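Local coordinates for MW1564 protein (Staphylococcus aureus, PDB 3NTV) that is a putative caffeoyl-CoA O-methyltransferase with a Rossmann fold, which probably transfers a methyl group from S-adenosylmethionine to a hydroxyl of its acceptor substrate, at residues E45-N50 with T80-S85; S85-A90 with Q113-Y118. All coordinates share one frame; numbering follows the deposited sequence.

Contact 1 and contact 2 are linked through helix 84-90 and its entry loop, and they share Ser85. In contact 1 a sparse apolar touch from helix 43-49 covers the outside of the loop, while its inside holds a sulfate through backbone N-H groups. Contact 2, beginning at the shared Ser85, joins helix 84-90 to helix 105-117 through one long selenomethionine side chain, with no hydrogen bond between its segments. Contact 1 is buried, contact 2 only partly so, although contact 2 covers more surface, 180 Å² against 103 Å². A probable hydrogen bond from Asn114 ND2 to Ile82 O ties the second contact to the loop of the first.

Contact 1: E45-N50 with T80-S85; sequences EFAEVN and TAIGYS. With SO4 (sulfate ion), chain C.
Phe46 and Ile82 meet where the rim of the phenyl ring, at CE2, comes 4.0 Å from the CG2 methyl of Ile82, which sits near the ring plane. The other branch of the isoleucine serves a second neighbour: with CG1 lying between the backbone N and the carbonyl carbon (chi1 64°) and the chain extended beyond it, CD1 ends 4.5 Å from Ala47 CB. A beta-branched residue suits this place because its two arms spread over neighbouring positions of one helix turn, and the small alanine leaves room for the CD1 methyl. Behind this apolar side, the loop turns its backbone toward a sulfate ion, probably taken up from the crystallisation liquor. Ala81 N donates to sulfate O3 at 3.0 Å. Sulfate O2 is gripped twice, by Ile82 N at 3.1 Å in a nearly straight bond (172°) and by Tyr84 N at 3.0 Å. Ser85 N reaches sulfate O1 at 2.7 Å, so the first turn of helix 84-90 offers its N-H groups to the anion. Gly83, at the N-cap position, takes a positive phi (82°) that suits a residue without a side chain, and its N donates to Thr80 OG1 at 2.9 Å in an ST motif that braces the loop. Its place after strand 74-78 is consistent with the S-adenosylmethionine-binding loop of class I methyltransferases, and the sulfate probably marks where the cofactor's carboxylate would bind. Val55 N adds another bond to the ion. The loop joins strand 74-78 to helix 84-90, Thr80 N is bonded to Glu102 at the end of strand 97-102, and helix 43-49 lies outside it, with Phe46 also edge-to-face with Tyr110 of helix 105-117.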
loop_
_atom_site.group_PDB
_atom_site.type_symbol
_atom_site.label_atom_id
_atom_site.label_comp_id
_atom_site.label_asym_id
_atom_site.label_seq_id
_atom_site.Cartn_x
_atom_site.Cartn_y
_atom_site.Cartn_z
ATOM N N GLU A 45 6.570 9.492 -20.694
ATOM C CA GLU A 45 6.979 10.676 -21.466
ATOM C C GLU A 45 5.913 11.016 -22.503
ATOM O O GLU A 45 5.437 12.147 -22.523
ATOM C CB GLU A 45 8.346 10.413 -22.140
ATOM C CG GLU A 45 9.545 10.241 -21.202
ATOM C CD GLU A 45 9.337 9.571 -19.850
ATOM O OE1 GLU A 45 8.996 10.292 -18.884
ATOM O OE2 GLU A 45 9.490 8.332 -19.760
ATOM N N PHE A 46 5.476 10.015 -23.298
ATOM C CA PHE A 46 4.419 10.180 -24.299
ATOM C C PHE A 46 3.101 10.639 -23.646
ATOM O O PHE A 46 2.460 11.557 -24.157
ATOM C CB PHE A 46 4.223 8.875 -25.105
ATOM C CG PHE A 46 3.068 8.892 -26.080
ATOM C CD1 PHE A 46 3.239 9.364 -27.378
ATOM C CD2 PHE A 46 1.807 8.438 -25.701
ATOM C CE1 PHE A 46 2.167 9.387 -28.278
ATOM C CE2 PHE A 46 0.735 8.471 -26.596
ATOM C CZ PHE A 46 0.924 8.937 -27.883
ATOM N N ALA A 47 2.711 10.007 -22.517
ATOM C CA ALA A 47 1.476 10.307 -21.789
ATOM C C ALA A 47 1.371 11.766 -21.318
ATOM O O ALA A 47 0.318 12.386 -21.519
ATOM C CB ALA A 47 1.330 9.365 -20.606
ATOM N N GLU A 48 2.443 12.305 -20.692
ATOM C CA GLU A 48 2.445 13.687 -20.190
ATOM C C GLU A 48 2.357 14.750 -21.291
ATOM O O GLU A 48 1.553 15.681 -21.179
ATOM C CB GLU A 48 3.548 13.969 -19.147
ATOM C CG GLU A 48 4.960 13.519 -19.491
ATOM C CD GLU A 48 5.812 13.067 -18.315
ATOM O OE1 GLU A 48 6.911 12.521 -18.562
ATOM O OE2 GLU A 48 5.382 13.240 -17.151
ATOM N N VAL A 49 3.119 14.553 -22.381
ATOM C CA VAL A 49 3.176 15.417 -23.568
ATOM C C VAL A 49 1.818 15.475 -24.323
ATOM O O VAL A 49 1.412 16.558 -24.761
ATOM C CB VAL A 49 4.356 14.977 -24.496
ATOM C CG1 VAL A 49 4.323 15.682 -25.853
ATOM C CG2 VAL A 49 5.706 15.197 -23.815
ATOM N N ASN A 50 1.129 14.320 -24.465
ATOM C CA ASN A 50 -0.116 14.188 -25.235
ATOM C C ASN A 50 -1.447 14.231 -24.467
ATOM O O ASN A 50 -2.479 13.853 -25.033
ATOM C CB ASN A 50 -0.039 12.964 -26.159
ATOM C CG ASN A 50 1.128 13.012 -27.117
ATOM O OD1 ASN A 50 2.196 12.443 -26.863
ATOM N ND2 ASN A 50 0.963 13.729 -28.222
ATOM N N THR A 80 -8.074 1.837 -20.117
ATOM C CA THR A 80 -6.673 2.101 -20.362
ATOM C C THR A 80 -6.500 3.321 -21.238
ATOM O O THR A 80 -7.364 3.648 -22.058
ATOM C CB THR A 80 -5.938 0.889 -20.938
ATOM O OG1 THR A 80 -4.546 1.173 -20.837
ATOM C CG2 THR A 80 -6.332 0.558 -22.394
ATOM N N ALA A 81 -5.385 3.996 -21.047
ATOM C CA ALA A 81 -5.051 5.121 -21.874
ATOM C C ALA A 81 -4.162 4.614 -23.022
ATOM O O ALA A 81 -4.531 4.771 -24.187
ATOM C CB ALA A 81 -4.340 6.157 -21.054
ATOM N N ILE A 82 -3.026 3.965 -22.708
ATOM C CA ILE A 82 -2.108 3.485 -23.745
ATOM C C ILE A 82 -1.602 2.039 -23.528
ATOM O O ILE A 82 -0.643 1.643 -24.189
ATOM C CB ILE A 82 -0.907 4.475 -23.896
ATOM C CG1 ILE A 82 -0.038 4.552 -22.601
ATOM C CG2 ILE A 82 -1.356 5.846 -24.410
ATOM C CD1 ILE A 82 1.271 5.421 -22.669
ATOM N N GLY A 83 -2.207 1.298 -22.600
ATOM C CA GLY A 83 -1.772 -0.065 -22.279
ATOM C C GLY A 83 -0.598 -0.093 -21.313
ATOM O O GLY A 83 0.004 -1.141 -21.082
ATOM N N TYR A 84 -0.265 1.066 -20.721
ATOM C CA TYR A 84 0.876 1.169 -19.817
ATOM C C TYR A 84 0.738 0.256 -18.594
ATOM O O TYR A 84 1.641 -0.541 -18.320
ATOM C CB TYR A 84 1.096 2.645 -19.444
ATOM C CG TYR A 84 2.085 2.868 -18.331
ATOM C CD1 TYR A 84 3.447 2.965 -18.590
ATOM C CD2 TYR A 84 1.655 3.039 -17.017
ATOM C CE1 TYR A 84 4.362 3.196 -17.561
ATOM C CE2 TYR A 84 2.555 3.266 -15.984
ATOM C CZ TYR A 84 3.911 3.344 -16.259
ATOM O OH TYR A 84 4.785 3.603 -15.233
ATOM N N SER A 85 -0.396 0.326 -17.872
ATOM C CA SER A 85 -0.506 -0.537 -16.698
ATOM C C SER A 85 -0.545 -2.008 -17.069
ATOM O O SER A 85 0.076 -2.807 -16.361
ATOM C CB SER A 85 -1.702 -0.166 -15.825
ATOM O OG SER A 85 -2.884 -0.322 -16.586
HETATM S S SO4 C . -2.662 3.090 -18.520
HETATM O O1 SO4 C . -2.733 1.625 -18.297
HETATM O O2 SO4 C . -2.121 3.308 -19.853
HETATM O O3 SO4 C . -4.035 3.651 -18.436
HETATM O O4 SO4 C . -1.869 3.672 -17.422
#

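Contact 2: S85-A90 with Q113-Y118; sequences SSMQFA and QNLATY. With SO4 (sulfate ion), chain C.
Met87 and Leu115 hold the nearest CA atoms of segments 85-90 and 113-118, 7.4 Å apart, a spacing bridged mainly from the side of Met87, a selenomethionine in the crystal. That chain leaves its helix with CG anti to the carbonyl carbon, runs on extended, and then bends at the selenium (chi3 -66°), which brings CE to Asn114. Its parts meet different neighbours. CG packs against the CD2 methyl of Leu115 at 3.6 Å. The terminal CE reaches Asn114 CB, also at 3.6 Å, the two side chains crossing at about a right angle. The selenium rests 3.6 Å from Asn114 O, a carbonyl already occupied within its own helix by Tyr118 N at 2.9 Å. Tyr118 adds a third neighbour: its CB is 4.0 Å from Met87 SE, and the ring centroid lies 5.1 Å from that atom in an oblique Met-aromatic contact, 57° off the ring normal. Methionine, unbranched, flexible and polarisable, suits such a mixed surface of methyl, carbonyl and aromatic groups. The amide of Asn114 is used differently: its ND2 bonds to Ile82 O, in the loop that leads into helix 84-90. Helices 84-90 and 105-117, which follow strands 74-78 and 97-102 of the Rossmann fold, thus pack side by side against the sheet. Leu115 rests on Val124 and Ile126 of strand 124-128, at one edge of the sheet within the chain, while Leu43 of helix 43-49 touches Met87, Asn114 and Tyr118, and Phe89 packs on helix 57-70.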
loop_
_atom_site.group_PDB
_atom_site.type_symbol
_atom_site.label_atom_id
_atom_site.label_comp_id
_atom_site.label_asym_id
_atom_site.label_seq_id
_atom_site.Cartn_x
_atom_site.Cartn_y
_atom_site.Cartn_z
ATOM N N SER A 85 -0.396 0.326 -17.872
ATOM C CA SER A 85 -0.506 -0.537 -16.698
ATOM C C SER A 85 -0.545 -2.008 -17.069
ATOM O O SER A 85 0.076 -2.807 -16.361
ATOM C CB SER A 85 -1.702 -0.166 -15.825
ATOM O OG SER A 85 -2.884 -0.322 -16.586
ATOM N N SER A 86 -1.241 -2.349 -18.182
ATOM C CA SER A 86 -1.358 -3.731 -18.674
ATOM C C SER A 86 0.023 -4.335 -18.900
ATOM O O SER A 86 0.312 -5.417 -18.419
ATOM C CB SER A 86 -2.122 -3.770 -19.995
ATOM O OG SER A 86 -3.350 -3.074 -19.910
HETATM N N MSE A 87 0.886 -3.601 -19.611
HETATM C CA MSE A 87 2.238 -4.090 -19.902
HETATM C C MSE A 87 3.112 -4.127 -18.659
HETATM O O MSE A 87 3.863 -5.076 -18.478
HETATM C CB MSE A 87 2.889 -3.266 -21.000
HETATM C CG MSE A 87 2.153 -3.404 -22.322
HETATM SE SE MSE A 87 3.035 -2.424 -23.756
HETATM C CE MSE A 87 2.763 -0.683 -23.095
ATOM N N GLN A 88 2.953 -3.141 -17.746
ATOM C CA GLN A 88 3.715 -3.148 -16.501
ATOM C C GLN A 88 3.371 -4.391 -15.676
ATOM O O GLN A 88 4.264 -5.046 -15.158
ATOM C CB GLN A 88 3.479 -1.849 -15.706
ATOM C CG GLN A 88 4.197 -0.641 -16.315
ATOM C CD GLN A 88 5.672 -0.576 -15.969
ATOM O OE1 GLN A 88 6.264 -1.535 -15.503
ATOM N NE2 GLN A 88 6.297 0.577 -16.170
ATOM N N PHE A 89 2.084 -4.761 -15.619
ATOM C CA PHE A 89 1.690 -5.962 -14.870
ATOM C C PHE A 89 2.196 -7.228 -15.572
ATOM O O PHE A 89 2.714 -8.123 -14.905
ATOM C CB PHE A 89 0.161 -6.039 -14.708
ATOM C CG PHE A 89 -0.501 -4.860 -14.015
ATOM C CD1 PHE A 89 0.186 -4.110 -13.069
ATOM C CD2 PHE A 89 -1.827 -4.537 -14.276
ATOM C CE1 PHE A 89 -0.441 -3.049 -12.400
ATOM C CE2 PHE A 89 -2.442 -3.468 -13.619
ATOM C CZ PHE A 89 -1.739 -2.733 -12.693
ATOM N N ALA A 90 2.034 -7.307 -16.908
ATOM C CA ALA A 90 2.479 -8.479 -17.667
ATOM C C ALA A 90 4.000 -8.653 -17.589
ATOM O O ALA A 90 4.484 -9.786 -17.634
ATOM C CB ALA A 90 2.047 -8.355 -19.119
ATOM N N GLN A 113 -0.917 -0.704 -30.614
ATOM C CA GLN A 113 0.429 -0.456 -31.141
ATOM C C GLN A 113 1.498 -0.757 -30.092
ATOM O O GLN A 113 2.504 -1.389 -30.409
ATOM C CB GLN A 113 0.582 0.971 -31.689
ATOM C CG GLN A 113 1.907 1.198 -32.456
ATOM C CD GLN A 113 2.235 0.135 -33.492
ATOM O OE1 GLN A 113 3.074 -0.757 -33.271
ATOM N NE2 GLN A 113 1.585 0.204 -34.649
ATOM N N ASN A 114 1.267 -0.332 -28.840
ATOM C CA ASN A 114 2.221 -0.592 -27.754
ATOM C C ASN A 114 2.424 -2.087 -27.481
ATOM O O ASN A 114 3.566 -2.527 -27.327
ATOM C CB ASN A 114 1.822 0.181 -26.503
ATOM C CG ASN A 114 2.184 1.645 -26.602
ATOM O OD1 ASN A 114 3.115 2.036 -27.327
ATOM N ND2 ASN A 114 1.472 2.489 -25.854
ATOM N N LEU A 115 1.323 -2.878 -27.464
ATOM C CA LEU A 115 1.432 -4.320 -27.234
ATOM C C LEU A 115 2.277 -4.976 -28.331
ATOM O O LEU A 115 3.080 -5.861 -28.032
ATOM C CB LEU A 115 0.053 -4.985 -27.161
ATOM C CG LEU A 115 -0.870 -4.598 -25.991
ATOM C CD1 LEU A 115 -2.143 -5.413 -26.071
ATOM C CD2 LEU A 115 -0.209 -4.836 -24.653
ATOM N N ALA A 116 2.118 -4.510 -29.596
ATOM C CA ALA A 116 2.894 -5.034 -30.726
ATOM C C ALA A 116 4.363 -4.636 -30.578
ATOM O O ALA A 116 5.229 -5.511 -30.643
ATOM C CB ALA A 116 2.336 -4.505 -32.049
ATOM N N THR A 117 4.633 -3.334 -30.334
ATOM C CA THR A 117 5.986 -2.769 -30.199
ATOM C C THR A 117 6.795 -3.448 -29.098
ATOM O O THR A 117 7.953 -3.820 -29.318
ATOM C CB THR A 117 5.900 -1.243 -30.015
ATOM O OG1 THR A 117 5.240 -0.669 -31.137
ATOM C CG2 THR A 117 7.259 -0.583 -29.801
ATOM N N TYR A 118 6.161 -3.647 -27.928
ATOM C CA TYR A 118 6.811 -4.226 -26.754
ATOM C C TYR A 118 6.627 -5.732 -26.576
ATOM O O TYR A 118 7.102 -6.305 -25.589
ATOM C CB TYR A 118 6.474 -3.402 -25.492
ATOM C CG TYR A 118 6.949 -1.965 -25.597
ATOM C CD1 TYR A 118 8.257 -1.617 -25.272
ATOM C CD2 TYR A 118 6.123 -0.973 -26.110
ATOM C CE1 TYR A 118 8.709 -0.303 -25.394
ATOM C CE2 TYR A 118 6.565 0.344 -26.248
ATOM C CZ TYR A 118 7.865 0.670 -25.905
ATOM O OH TYR A 118 8.301 1.967 -26.038
HETATM S S SO4 C . -2.662 3.090 -18.520
HETATM O O1 SO4 C . -2.733 1.625 -18.297
HETATM O O2 SO4 C . -2.121 3.308 -19.853
HETATM O O3 SO4 C . -4.035 3.651 -18.436
HETATM O O4 SO4 C . -1.869 3.672 -17.422
#